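Iodotyrosine deiodinase (Thermotoga neapolitana, PDB 6TYK) catalyses the FMN-dependent reductive dehalogenation of halotyrosines, including mono- and diiodotyrosine, as a homodimer of the nitroreductase family. Local coordinates at residues Y29-A34 against W46-V51; T70-V75 against K86-R91; K80-E85 against P172-N177. All blocks are in the same frame, centred on the assembly; numbering follows the deposited sequence. Where two conformers were deposited one is given.

The three contacts illustrate how a nitroreductase-type flavoenzyme divides its labour between core and active site. Interaction 1 packs helix 24-35 against a strand of the antiparallel sheet, with its nearest atoms about 17 Å from either of the other two and on the opposite side of the chain's centre. Interactions 2 and 3 adjoin, their centres about 14 Å apart, and share the bound 3-iodo-tyrosine: interaction 2 receives its carboxylate, whereas interaction 3 spans its ring and the FMN phosphate. Phe88 N probably donates to Leu83 O at 2.9 Å, tying the two together. Interactions 1 and 3 both reach the second subunit.

Interaction 1 of 3, residues Y29-A34 against W46-V51; sequences YSLKVA and WRFLIV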
loop_
_atom_site.group_PDB
_atom_site.type_symbol
_atom_site.label_atom_id
_atom_site.label_comp_id
_atom_site.label_asym_id
_atom_site.label_seq_id
_atom_site.Cartn_x
_atom_site.Cartn_y
_atom_site.Cartn_z
ATOM N N TYR A 29 14.289 11.646 -0.158
ATOM C CA TYR A 29 13.203 12.125 -1.013
ATOM C C TYR A 29 12.054 11.125 -1.053
ATOM O O TYR A 29 10.889 11.489 -0.927
ATOM C CB TYR A 29 13.706 12.371 -2.442
ATOM C CG TYR A 29 12.591 12.589 -3.441
ATOM C CD1 TYR A 29 11.991 13.836 -3.576
ATOM C CD2 TYR A 29 12.136 11.552 -4.249
ATOM C CE1 TYR A 29 10.973 14.045 -4.479
ATOM C CE2 TYR A 29 11.114 11.753 -5.151
ATOM C CZ TYR A 29 10.539 13.001 -5.263
ATOM O OH TYR A 29 9.523 13.216 -6.160
ATOM N N SER A 30 12.385 9.855 -1.232
ATOM C CA SER A 30 11.363 8.819 -1.353
ATOM C C SER A 30 10.585 8.669 -0.055
ATOM O O SER A 30 9.380 8.418 -0.067
ATOM C CB SER A 30 11.963 7.471 -1.804
ATOM O OG SER A 30 12.543 6.719 -0.737
ATOM N N LEU A 31 11.275 8.834 1.071
ATOM C CA LEU A 31 10.608 8.749 2.364
ATOM C C LEU A 31 9.679 9.939 2.544
ATOM O O LEU A 31 8.590 9.815 3.097
ATOM C CB LEU A 31 11.621 8.705 3.502
ATOM C CG LEU A 31 12.639 7.573 3.393
ATOM C CD1 LEU A 31 13.445 7.525 4.663
ATOM C CD2 LEU A 31 11.983 6.218 3.124
ATOM N N LYS A 32 10.110 11.098 2.066
ATOM C CA LYS A 32 9.300 12.314 2.174
ATOM C C LYS A 32 8.022 12.191 1.346
ATOM O O LYS A 32 6.950 12.606 1.771
ATOM C CB LYS A 32 10.118 13.519 1.733
ATOM C CG LYS A 32 11.160 13.918 2.759
ATOM C CD LYS A 32 12.010 15.064 2.255
ATOM C CE LYS A 32 13.014 15.508 3.301
ATOM N NZ LYS A 32 13.857 16.621 2.792
ATOM N N VAL A 33 8.133 11.600 0.164
ATOM C CA VAL A 33 6.959 11.340 -0.646
ATOM C C VAL A 33 6.028 10.365 0.070
ATOM O O VAL A 33 4.831 10.616 0.202
ATOM C CB VAL A 33 7.340 10.795 -2.020
ATOM C CG1 VAL A 33 6.084 10.431 -2.780
ATOM C CG2 VAL A 33 8.168 11.829 -2.788
ATOM N N ALA A 34 6.587 9.262 0.556
ATOM C CA ALA A 34 5.790 8.249 1.235
ATOM C C ALA A 34 5.074 8.855 2.443
ATOM O O ALA A 34 3.941 8.504 2.746
ATOM C CB ALA A 34 6.667 7.103 1.674
ATOM N N TRP A 46 4.357 4.599 9.799
ATOM C CA TRP A 46 5.590 4.065 9.231
ATOM C C TRP A 46 6.805 4.573 9.984
ATOM O O TRP A 46 6.833 5.714 10.453
ATOM C CB TRP A 46 5.703 4.463 7.758
ATOM C CG TRP A 46 5.202 5.850 7.474
ATOM C CD1 TRP A 46 5.875 7.023 7.649
ATOM C CD2 TRP A 46 3.902 6.200 6.979
ATOM N NE1 TRP A 46 5.072 8.088 7.294
ATOM C CE2 TRP A 46 3.858 7.605 6.871
ATOM C CE3 TRP A 46 2.779 5.457 6.597
ATOM C CZ2 TRP A 46 2.737 8.283 6.394
ATOM C CZ3 TRP A 46 1.657 6.133 6.140
ATOM C CH2 TRP A 46 1.645 7.530 6.036
ATOM N N ARG A 47 7.804 3.709 10.125
ATOM C CA ARG A 47 9.100 4.108 10.657
ATOM C C ARG A 47 10.159 3.528 9.738
ATOM O O ARG A 47 10.012 2.413 9.250
ATOM C CB ARG A 47 9.327 3.568 12.073
ATOM C CG ARG A 47 8.290 3.978 13.095
ATOM C CD ARG A 47 8.353 5.470 13.433
ATOM N NE ARG A 47 7.439 5.790 14.525
ATOM C CZ ARG A 47 6.158 6.095 14.360
ATOM N NH1 ARG A 47 5.632 6.148 13.141
ATOM N NH2 ARG A 47 5.401 6.360 15.414
ATOM N N PHE A 48 11.230 4.277 9.521
ATOM C CA PHE A 48 12.255 3.859 8.582
ATOM C C PHE A 48 13.590 3.669 9.270
ATOM O O PHE A 48 14.037 4.514 10.053
ATOM C CB PHE A 48 12.382 4.874 7.453
ATOM C CG PHE A 48 11.102 5.106 6.713
ATOM C CD1 PHE A 48 10.580 4.120 5.878
ATOM C CD2 PHE A 48 10.422 6.313 6.830
ATOM C CE1 PHE A 48 9.403 4.334 5.184
ATOM C CE2 PHE A 48 9.238 6.529 6.139
ATOM C CZ PHE A 48 8.735 5.541 5.314
ATOM N N LEU A 49 14.217 2.542 8.966
ATOM C CA LEU A 49 15.553 2.243 9.449
ATOM C C LEU A 49 16.423 2.016 8.226
ATOM O O LEU A 49 16.158 1.118 7.426
ATOM C CB LEU A 49 15.544 0.991 10.325
ATOM C CG LEU A 49 16.886 0.567 10.916
ATOM C CD1 LEU A 49 17.413 1.609 11.894
ATOM C CD2 LEU A 49 16.768 -0.788 11.595
ATOM N N ILE A 50 17.430 2.861 8.060
ATOM C CA ILE A 50 18.327 2.776 6.926
ATOM C C ILE A 50 19.573 2.013 7.337
ATOM O O ILE A 50 20.369 2.491 8.149
ATOM C CB ILE A 50 18.712 4.177 6.424
ATOM C CG1 ILE A 50 17.447 4.986 6.102
ATOM C CG2 ILE A 50 19.656 4.076 5.227
ATOM C CD1 ILE A 50 17.723 6.425 5.777
ATOM N N VAL A 51 19.715 0.805 6.805
ATOM C CA VAL A 51 20.877 -0.019 7.112
ATOM C C VAL A 51 21.941 0.116 6.028
ATOM O O VAL A 51 21.681 -0.131 4.847
ATOM C CB VAL A 51 20.482 -1.492 7.293
ATOM C CG1 VAL A 51 21.708 -2.336 7.619
ATOM C CG2 VAL A 51 19.414 -1.624 8.377
#
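Leu31 sets CD2 over one face of the Phe48 ring, a clear case of a CH-pi contact at a helix-sheet interface. CD2 of Leu31 sits 3.7 Å from the centroid of the Phe48 ring and only 8° off its normal, while CD1 of Leu31 lies beyond the rim, beside the root of the same ring, 3.9 Å from Phe48 CG. One helical turn on, Ala34 brings CB to within 4.5 Å of Phe48 CZ, a looser, oblique touch. The carbonyl of Ala34 meets the other aromatic residue: its O stands over a face of the Trp46 indole, toward the rim, 3.8 Å from Trp46 CZ2.

Helix and strand run almost exactly antiparallel, at 172°, with 10.7 Å between the axes of the short segments. Trp46 and Phe48, two apart on the strand, point to the same side by its alternation; the antiparallel course pairs Leu31 with Phe48 and Ala34 with Trp46. A chi1 of 38° at Trp46 lays the indole under the end of the helix, where NE1 donates to Asn35 OD1. Beyond this shell, Leu102 of strand 100-107 packs on both Leu31 and Phe48. On the far edge of the strand Leu49 and Ile50 pair in parallel with a strand of the second subunit, whose Val181 also touches Leu31.

Between the two segments the cohesion is thus mainly dispersive, from a methyl group on an aromatic face and from close apolar packing, and the one polar side-chain group of the touching residues, the indole N-H, has its acceptor in Asn35. Such chemistry belongs to a buried core that continues into the dimer interface.

Interaction 2 of 3, residues T70-V75 against K86-R91; sequences TFYENV and KRFTWR. With IYR (3-iodo-tyrosine), chain D.
Phe88 approaches Tyr72 first, as the chain leaves the Schellman motif that closes the preceding helix at Arg87. Its CB comes within 3.1 Å of Tyr72 OH, a tight contact beside the bonding end of the phenol, and its carbonyl flanks the ring, with Phe88 O 3.6 Å from Tyr72 CE2. The Phe88 ring itself then turns toward the ligand, where CE2 lies 3.8 Å from CH of the 3-iodo-tyrosine.

At Thr89 the backbone does the work: its carbonyl carbon stands 3.7 Å above the plane of the Tyr72 ring, toward the rim. Thr89 O accepts from Lys92 NZ, an amine that also bonds the ligand. Trp90 continues over the same face with its backbone N and touches Tyr72 CD1 with CB at 3.8 Å. A chi1 of 57° swings its indole off Tyr72 and along helix 54-74, against Glu65, Glu68 and Lys69.

The Thr89-Trp90 backbone over one face of the Tyr72 ring and Phe71 CE2 over the opposite one should limit tilting of the ring, whose hydroxyl is presented to the substrate. Tyr72 OH donates to the carboxylate O of 3-iodo-tyrosine at 2.6 Å, with that oxygen at the ring edge and in its plane. Together with Glu68 and Lys92, which also bond the ligand, this is the recognition site for the amino acid end of halotyrosines, characteristic of the iodotyrosine deiodinase branch of the nitroreductases.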
loop_
_atom_site.group_PDB
_atom_site.type_symbol
_atom_site.label_atom_id
_atom_site.label_comp_id
_atom_site.label_asym_id
_atom_site.label_seq_id
_atom_site.Cartn_x
_atom_site.Cartn_y
_atom_site.Cartn_z
ATOM N N THR A 70 15.699 -22.936 4.109
ATOM C CA THR A 70 14.737 -23.853 4.699
ATOM C C THR A 70 13.404 -23.739 3.962
ATOM O O THR A 70 12.750 -24.739 3.658
ATOM C CB THR A 70 14.544 -23.539 6.189
ATOM O OG1 THR A 70 15.795 -23.706 6.870
ATOM C CG2 THR A 70 13.508 -24.455 6.807
ATOM N N PHE A 71 13.017 -22.503 3.665
ATOM C CA PHE A 71 11.794 -22.243 2.917
ATOM C C PHE A 71 11.811 -22.945 1.559
ATOM O O PHE A 71 10.854 -23.627 1.193
ATOM C CB PHE A 71 11.598 -20.734 2.752
ATOM C CG PHE A 71 10.557 -20.357 1.734
ATOM C CD1 PHE A 71 9.210 -20.371 2.054
ATOM C CD2 PHE A 71 10.931 -19.968 0.458
ATOM C CE1 PHE A 71 8.255 -20.021 1.114
ATOM C CE2 PHE A 71 9.983 -19.608 -0.477
ATOM C CZ PHE A 71 8.644 -19.635 -0.149
ATOM N N TYR A 72 12.902 -22.795 0.816
ATOM C CA TYR A 72 13.010 -23.419 -0.502
ATOM C C TYR A 72 12.997 -24.948 -0.446
ATOM O O TYR A 72 12.548 -25.604 -1.381
ATOM C CB TYR A 72 14.239 -22.896 -1.257
ATOM C CG TYR A 72 13.942 -21.615 -1.997
ATOM C CD1 TYR A 72 14.051 -20.384 -1.372
ATOM C CD2 TYR A 72 13.505 -21.645 -3.310
ATOM C CE1 TYR A 72 13.761 -19.220 -2.045
ATOM C CE2 TYR A 72 13.215 -20.492 -3.989
ATOM C CZ TYR A 72 13.343 -19.281 -3.353
ATOM O OH TYR A 72 13.046 -18.125 -4.033
ATOM N N GLU A 73 13.471 -25.502 0.664
ATOM C CA GLU A 73 13.448 -26.950 0.867
ATOM C C GLU A 73 12.049 -27.475 1.190
ATOM O O GLU A 73 11.770 -28.661 1.012
ATOM C CB GLU A 73 14.423 -27.341 1.981
ATOM C CG GLU A 73 15.878 -27.054 1.650
ATOM C CD GLU A 73 16.795 -27.204 2.850
ATOM O OE1 GLU A 73 16.280 -27.404 3.971
ATOM O OE2 GLU A 73 18.029 -27.118 2.671
ATOM N N ASN A 74 11.171 -26.594 1.658
ATOM C CA ASN A 74 9.858 -27.014 2.144
ATOM C C ASN A 74 8.668 -26.480 1.351
ATOM O O ASN A 74 7.582 -27.064 1.395
ATOM C CB ASN A 74 9.698 -26.633 3.617
ATOM C CG ASN A 74 10.620 -27.421 4.519
ATOM O OD1 ASN A 74 10.781 -28.630 4.355
ATOM N ND2 ASN A 74 11.235 -26.740 5.478
ATOM N N VAL A 75 8.863 -25.381 0.633
ATOM C CA VAL A 75 7.759 -24.744 -0.076
ATOM C C VAL A 75 7.161 -25.682 -1.123
ATOM O O VAL A 75 7.874 -26.436 -1.781
ATOM C CB VAL A 75 8.175 -23.406 -0.736
ATOM C CG1 VAL A 75 9.146 -23.649 -1.877
ATOM C CG2 VAL A 75 6.941 -22.643 -1.223
ATOM N N LYS A 86 10.696 -19.382 -12.432
ATOM C CA LYS A 86 11.497 -18.163 -12.544
ATOM C C LYS A 86 12.941 -18.390 -12.081
ATOM O O LYS A 86 13.770 -17.478 -12.122
ATOM C CB LYS A 86 10.855 -17.024 -11.741
ATOM C CG LYS A 86 9.444 -16.626 -12.184
ATOM C CD LYS A 86 9.475 -15.563 -13.265
ATOM C CE LYS A 86 8.085 -14.978 -13.505
ATOM N NZ LYS A 86 7.095 -16.003 -13.916
ATOM N N ARG A 87 13.229 -19.613 -11.642
ATOM C CA ARG A 87 14.567 -20.004 -11.197
ATOM C C ARG A 87 15.095 -19.145 -10.049
ATOM O O ARG A 87 16.272 -18.778 -10.002
ATOM C CB ARG A 87 15.546 -20.051 -12.378
ATOM C CG ARG A 87 15.155 -21.074 -13.444
ATOM C CD ARG A 87 16.273 -21.291 -14.448
ATOM N NE ARG A 87 17.481 -21.804 -13.807
ATOM C CZ ARG A 87 18.645 -21.961 -14.424
ATOM N NH1 ARG A 87 18.766 -21.644 -15.707
ATOM N NH2 ARG A 87 19.691 -22.432 -13.758
ATOM N N PHE A 88 14.204 -18.837 -9.119
ATOM C CA PHE A 88 14.590 -18.195 -7.872
ATOM C C PHE A 88 15.374 -19.175 -7.003
ATOM O O PHE A 88 15.156 -20.386 -7.061
ATOM C CB PHE A 88 13.347 -17.762 -7.097
ATOM C CG PHE A 88 12.758 -16.454 -7.545
ATOM C CD1 PHE A 88 12.144 -16.324 -8.782
ATOM C CD2 PHE A 88 12.770 -15.365 -6.699
ATOM C CE1 PHE A 88 11.592 -15.119 -9.169
ATOM C CE2 PHE A 88 12.218 -14.169 -7.083
ATOM C CZ PHE A 88 11.635 -14.045 -8.316
ATOM N N THR A 89 16.268 -18.650 -6.174
ATOM C CA THR A 89 16.978 -19.478 -5.207
ATOM C C THR A 89 17.056 -18.763 -3.863
ATOM O O THR A 89 16.706 -17.588 -3.750
ATOM C CB THR A 89 18.411 -19.790 -5.671
ATOM O OG1 THR A 89 19.166 -18.573 -5.730
ATOM C CG2 THR A 89 18.404 -20.444 -7.035
ATOM N N TRP A 90 17.547 -19.466 -2.849
ATOM C CA TRP A 90 17.584 -18.936 -1.490
ATOM C C TRP A 90 18.675 -17.896 -1.278
ATOM O O TRP A 90 18.591 -17.093 -0.346
ATOM C CB TRP A 90 17.722 -20.070 -0.474
ATOM C CG TRP A 90 18.934 -20.947 -0.687
ATOM C CD1 TRP A 90 19.010 -22.068 -1.458
ATOM C CD2 TRP A 90 20.229 -20.773 -0.104
ATOM N NE1 TRP A 90 20.277 -22.600 -1.399
ATOM C CE2 TRP A 90 21.044 -21.824 -0.570
ATOM C CE3 TRP A 90 20.778 -19.832 0.769
ATOM C CZ2 TRP A 90 22.379 -21.954 -0.198
ATOM C CZ3 TRP A 90 22.101 -19.970 1.144
ATOM C CH2 TRP A 90 22.888 -21.019 0.662
ATOM N N ARG A 91 19.698 -17.911 -2.128
ATOM C CA ARG A 91 20.775 -16.923 -2.045
ATOM C C ARG A 91 20.212 -15.522 -2.303
ATOM O O ARG A 91 19.376 -15.338 -3.192
ATOM C CB ARG A 91 21.866 -17.225 -3.070
HETATM N N IYR D . 11.118 -14.594 -0.228
HETATM C CA IYR D . 11.482 -15.616 -1.175
HETATM C CB IYR D . 10.361 -16.132 -2.093
HETATM C CC IYR D . 9.577 -15.094 -2.819
HETATM C CD IYR D . 8.329 -14.716 -2.323
HETATM C CE IYR D . 7.530 -13.772 -2.970
HETATM I IE IYR D . 5.760 -13.267 -2.148
HETATM C CF IYR D . 7.993 -13.207 -4.162
HETATM O OF IYR D . 7.278 -12.281 -4.865
HETATM C CG IYR D . 9.252 -13.565 -4.678
HETATM C CH IYR D . 10.026 -14.513 -4.016
HETATM C C IYR D . 12.621 -15.178 -2.079
HETATM O O IYR D . 13.263 -15.858 -2.879
HETATM O OXT IYR D . 12.952 -13.869 -1.965
#

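Interaction 3 of 3, residues K80-E85 against P172-N177; sequences KEWLDE and PKYPRN. With FMN (flavin mononucleotide), chain C; IYR (3-iodo-tyrosine), chain D.
Over the FMN ribityl and phosphate site of this nitroreductase fold, Trp82 of helix 77-85 meets Tyr174 of the loop that grips the phosphate. The contact is small: CZ2 of the indole approaches CE2 of the phenol ring at 3.6 Å. The two ring planes stand at 82° in an oblique meeting, and the centroid of the six-membered ring of Trp82 is 5.9 Å from that of the Tyr174 ring. Ribityl O4' lies at the edge of both rings, 3.3 Å from Tyr174 CD2. Trp82 stretches away from its own backbone N (chi1 -174°), which carries the indole out to both cofactor and substrate, its CZ3 standing 3.6 Å from CG of 3-iodo-tyrosine. Leu83 adds CD2 against CH of the same substrate ring at 3.4 Å.

The loop holds the phosphate at two oxygens. Tyr174 N and Arg176 NH1 both donate to O3P, while Arg176 NH2 reaches O2P at 2.7 Å and a nearly straight 168°. Arg176 NH2 also bonds Ala37 O of the second subunit, and Lys173 NZ forms a salt bridge with Glu36 of that subunit.

The chemistry is therefore divided: Trp82 spans the ribityl chain and the substrate ring, while a two-pronged guanidinium, which probably offsets part of the phosphate charge, and a main-chain N-H together fix its orientation at the dimer interface.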
loop_
_atom_site.group_PDB
_atom_site.type_symbol
_atom_site.label_atom_id
_atom_site.label_comp_id
_atom_site.label_asym_id
_atom_site.label_seq_id
_atom_site.Cartn_x
_atom_site.Cartn_y
_atom_site.Cartn_z
ATOM N N LYS A 80 5.759 -22.292 -4.976
ATOM C CA LYS A 80 6.886 -23.119 -5.394
ATOM C C LYS A 80 6.951 -23.203 -6.909
ATOM O O LYS A 80 8.023 -23.084 -7.500
ATOM C CB LYS A 80 6.784 -24.530 -4.820
ATOM C CG LYS A 80 7.861 -25.471 -5.342
ATOM C CD LYS A 80 7.536 -26.917 -5.009
ATOM C CE LYS A 80 8.794 -27.761 -4.863
ATOM N NZ LYS A 80 9.781 -27.525 -5.945
ATOM N N GLU A 81 5.798 -23.406 -7.535
ATOM C CA GLU A 81 5.738 -23.526 -8.987
ATOM C C GLU A 81 6.257 -22.252 -9.642
ATOM O O GLU A 81 7.014 -22.294 -10.607
ATOM C CB GLU A 81 4.306 -23.806 -9.440
ATOM N N TRP A 82 5.858 -21.110 -9.091
ATOM C CA TRP A 82 6.248 -19.816 -9.638
ATOM C C TRP A 82 7.741 -19.556 -9.431
ATOM O O TRP A 82 8.433 -19.137 -10.356
ATOM C CB TRP A 82 5.405 -18.711 -8.996
ATOM C CG TRP A 82 5.606 -17.342 -9.572
ATOM C CD1 TRP A 82 4.964 -16.808 -10.650
ATOM C CD2 TRP A 82 6.463 -16.310 -9.062
ATOM N NE1 TRP A 82 5.385 -15.517 -10.858
ATOM C CE2 TRP A 82 6.303 -15.185 -9.896
ATOM C CE3 TRP A 82 7.359 -16.236 -7.992
ATOM C CZ2 TRP A 82 7.004 -13.997 -9.693
ATOM C CZ3 TRP A 82 8.050 -15.050 -7.786
ATOM C CH2 TRP A 82 7.870 -13.949 -8.634
ATOM N N LEU A 83 8.235 -19.809 -8.220
ATOM C CA LEU A 83 9.652 -19.617 -7.928
ATOM C C LEU A 83 10.515 -20.523 -8.782
ATOM O O LEU A 83 11.563 -20.109 -9.283
ATOM C CB LEU A 83 9.947 -19.883 -6.456
ATOM C CG LEU A 83 9.280 -18.899 -5.492
ATOM C CD1 LEU A 83 9.374 -19.396 -4.061
ATOM C CD2 LEU A 83 9.875 -17.489 -5.605
ATOM N N ASP A 84 10.062 -21.757 -8.965
ATOM C CA ASP A 84 10.825 -22.716 -9.742
ATOM C C ASP A 84 10.912 -22.294 -11.196
ATOM O O ASP A 84 11.984 -22.339 -11.796
ATOM C CB ASP A 84 10.199 -24.103 -9.660
ATOM C CG ASP A 84 10.475 -24.784 -8.340
ATOM O OD1 ASP A 84 11.337 -24.283 -7.586
ATOM O OD2 ASP A 84 9.833 -25.817 -8.062
ATOM N N GLU A 85 9.788 -21.869 -11.762
ATOM C CA GLU A 85 9.772 -21.509 -13.175
ATOM C C GLU A 85 10.635 -20.271 -13.420
ATOM O O GLU A 85 11.259 -20.140 -14.469
ATOM C CB GLU A 85 8.341 -21.299 -13.675
ATOM C CG GLU A 85 7.618 -20.133 -13.031
ATOM C CD GLU A 85 6.190 -19.988 -13.520
ATOM O OE1 GLU A 85 5.701 -20.907 -14.212
ATOM O OE2 GLU A 85 5.558 -18.954 -13.214
ATOM N N PRO A 172 13.756 -7.973 -17.055
ATOM C CA PRO A 172 12.548 -7.290 -17.518
ATOM C C PRO A 172 11.363 -7.455 -16.573
ATOM O O PRO A 172 11.261 -8.434 -15.823
ATOM C CB PRO A 172 12.242 -7.986 -18.844
ATOM C CG PRO A 172 13.549 -8.523 -19.293
ATOM C CD PRO A 172 14.234 -8.961 -18.034
ATOM N N LYS A 173 10.460 -6.487 -16.639
ATOM C CA LYS A 173 9.232 -6.536 -15.878
ATOM C C LYS A 173 8.435 -7.765 -16.291
ATOM O O LYS A 173 8.425 -8.142 -17.469
ATOM C CB LYS A 173 8.418 -5.271 -16.120
ATOM C CG LYS A 173 7.310 -5.079 -15.107
ATOM C CD LYS A 173 6.668 -3.703 -15.210
ATOM C CE LYS A 173 5.549 -3.570 -14.191
ATOM N NZ LYS A 173 5.137 -2.171 -13.964
ATOM N N TYR A 174 7.785 -8.411 -15.327
ATOM C CA TYR A 174 6.924 -9.539 -15.665
ATOM C C TYR A 174 5.613 -9.013 -16.245
ATOM O O TYR A 174 5.304 -7.831 -16.126
ATOM C CB TYR A 174 6.637 -10.397 -14.439
ATOM C CG TYR A 174 7.860 -11.051 -13.823
ATOM C CD1 TYR A 174 8.987 -11.357 -14.583
ATOM C CD2 TYR A 174 7.880 -11.375 -12.479
ATOM C CE1 TYR A 174 10.099 -11.960 -14.011
ATOM C CE2 TYR A 174 8.979 -11.977 -11.901
ATOM C CZ TYR A 174 10.090 -12.264 -12.666
ATOM O OH TYR A 174 11.179 -12.862 -12.077
ATOM N N PRO A 175 4.835 -9.892 -16.879
ATOM C CA PRO A 175 3.603 -9.415 -17.512
ATOM C C PRO A 175 2.563 -8.908 -16.522
ATOM O O PRO A 175 2.650 -9.129 -15.308
ATOM C CB PRO A 175 3.064 -10.666 -18.224
ATOM C CG PRO A 175 4.227 -11.598 -18.339
ATOM C CD PRO A 175 5.067 -11.326 -17.122
ATOM N N ARG A 176 1.585 -8.191 -17.051
ATOM C CA ARG A 176 0.415 -7.840 -16.268
ATOM C C ARG A 176 -0.832 -8.298 -16.999
ATOM O O ARG A 176 -1.031 -7.987 -18.172
ATOM C CB ARG A 176 0.343 -6.329 -16.023
ATOM C CG ARG A 176 1.438 -5.780 -15.109
ATOM C CD ARG A 176 1.353 -6.383 -13.719
ATOM N NE ARG A 176 2.213 -5.711 -12.746
ATOM C CZ ARG A 176 3.515 -5.956 -12.611
ATOM N NH1 ARG A 176 4.122 -6.833 -13.411
ATOM N NH2 ARG A 176 4.212 -5.317 -11.683
ATOM N N ASN A 177 -1.673 -9.050 -16.303
ATOM C CA ASN A 177 -2.996 -9.342 -16.808
ATOM C C ASN A 177 -3.778 -8.047 -16.864
ATOM O O ASN A 177 -3.487 -7.106 -16.126
ATOM C CB ASN A 177 -3.710 -10.316 -15.882
ATOM C CG ASN A 177 -3.194 -11.725 -16.019
ATOM O OD1 ASN A 177 -2.646 -12.295 -15.080
ATOM N ND2 ASN A 177 -3.392 -12.306 -17.187
HETATM N N1 FMN C . 10.531 -10.447 -4.515
HETATM C C2 FMN C . 11.503 -11.282 -4.042
HETATM O O2 FMN C . 12.447 -11.569 -4.758
HETATM N N3 FMN C . 11.435 -11.792 -2.771
HETATM C C4 FMN C . 10.382 -11.493 -1.951
HETATM O O4 FMN C . 10.348 -11.972 -0.811
HETATM C C4A FMN C . 9.389 -10.633 -2.426
HETATM N N5 FMN C . 8.327 -10.290 -1.618
HETATM C C5A FMN C . 7.357 -9.419 -2.086
HETATM C C6 FMN C . 6.303 -9.067 -1.255
HETATM C C7 FMN C . 5.321 -8.185 -1.678
HETATM C C7M FMN C . 4.201 -7.835 -0.732
HETATM C C8 FMN C . 5.394 -7.654 -2.958
HETATM C C8M FMN C . 4.343 -6.697 -3.451
HETATM C C9 FMN C . 6.451 -8.008 -3.793
HETATM C C9A FMN C . 7.441 -8.890 -3.367
HETATM N N10 FMN C . 8.498 -9.266 -4.196
HETATM C C10 FMN C . 9.482 -10.096 -3.705
HETATM C "C1'" FMN C . 8.619 -8.724 -5.592
HETATM C "C2'" FMN C . 7.636 -9.459 -6.531
HETATM O "O2'" FMN C . 8.103 -10.763 -6.863
HETATM C "C3'" FMN C . 7.411 -8.607 -7.783
HETATM O "O3'" FMN C . 6.752 -7.419 -7.382
HETATM C "C4'" FMN C . 6.597 -9.310 -8.870
HETATM O "O4'" FMN C . 7.328 -10.420 -9.370
HETATM C "C5'" FMN C . 6.285 -8.360 -10.015
HETATM O "O5'" FMN C . 7.493 -7.811 -10.496
HETATM P P FMN C . 7.502 -6.779 -11.727
HETATM O O1P FMN C . 8.983 -6.556 -12.017
HETATM O O2P FMN C . 6.877 -5.486 -11.283
HETATM O O3P FMN C . 6.803 -7.448 -12.896
HETATM N N IYR D . 11.118 -14.594 -0.228
HETATM C CA IYR D . 11.482 -15.616 -1.175
HETATM C CB IYR D . 10.361 -16.132 -2.093
HETATM C CC IYR D . 9.577 -15.094 -2.819
HETATM C CD IYR D . 8.329 -14.716 -2.323
HETATM C CE IYR D . 7.530 -13.772 -2.970
HETATM I IE IYR D . 5.760 -13.267 -2.148
HETATM C CF IYR D . 7.993 -13.207 -4.162
HETATM O OF IYR D . 7.278 -12.281 -4.865
HETATM C CG IYR D . 9.252 -13.565 -4.678
HETATM C CH IYR D . 10.026 -14.513 -4.016
HETATM C C IYR D . 12.621 -15.178 -2.079
HETATM O O IYR D . 13.263 -15.858 -2.879
HETATM O OXT IYR D . 12.952 -13.869 -1.965
#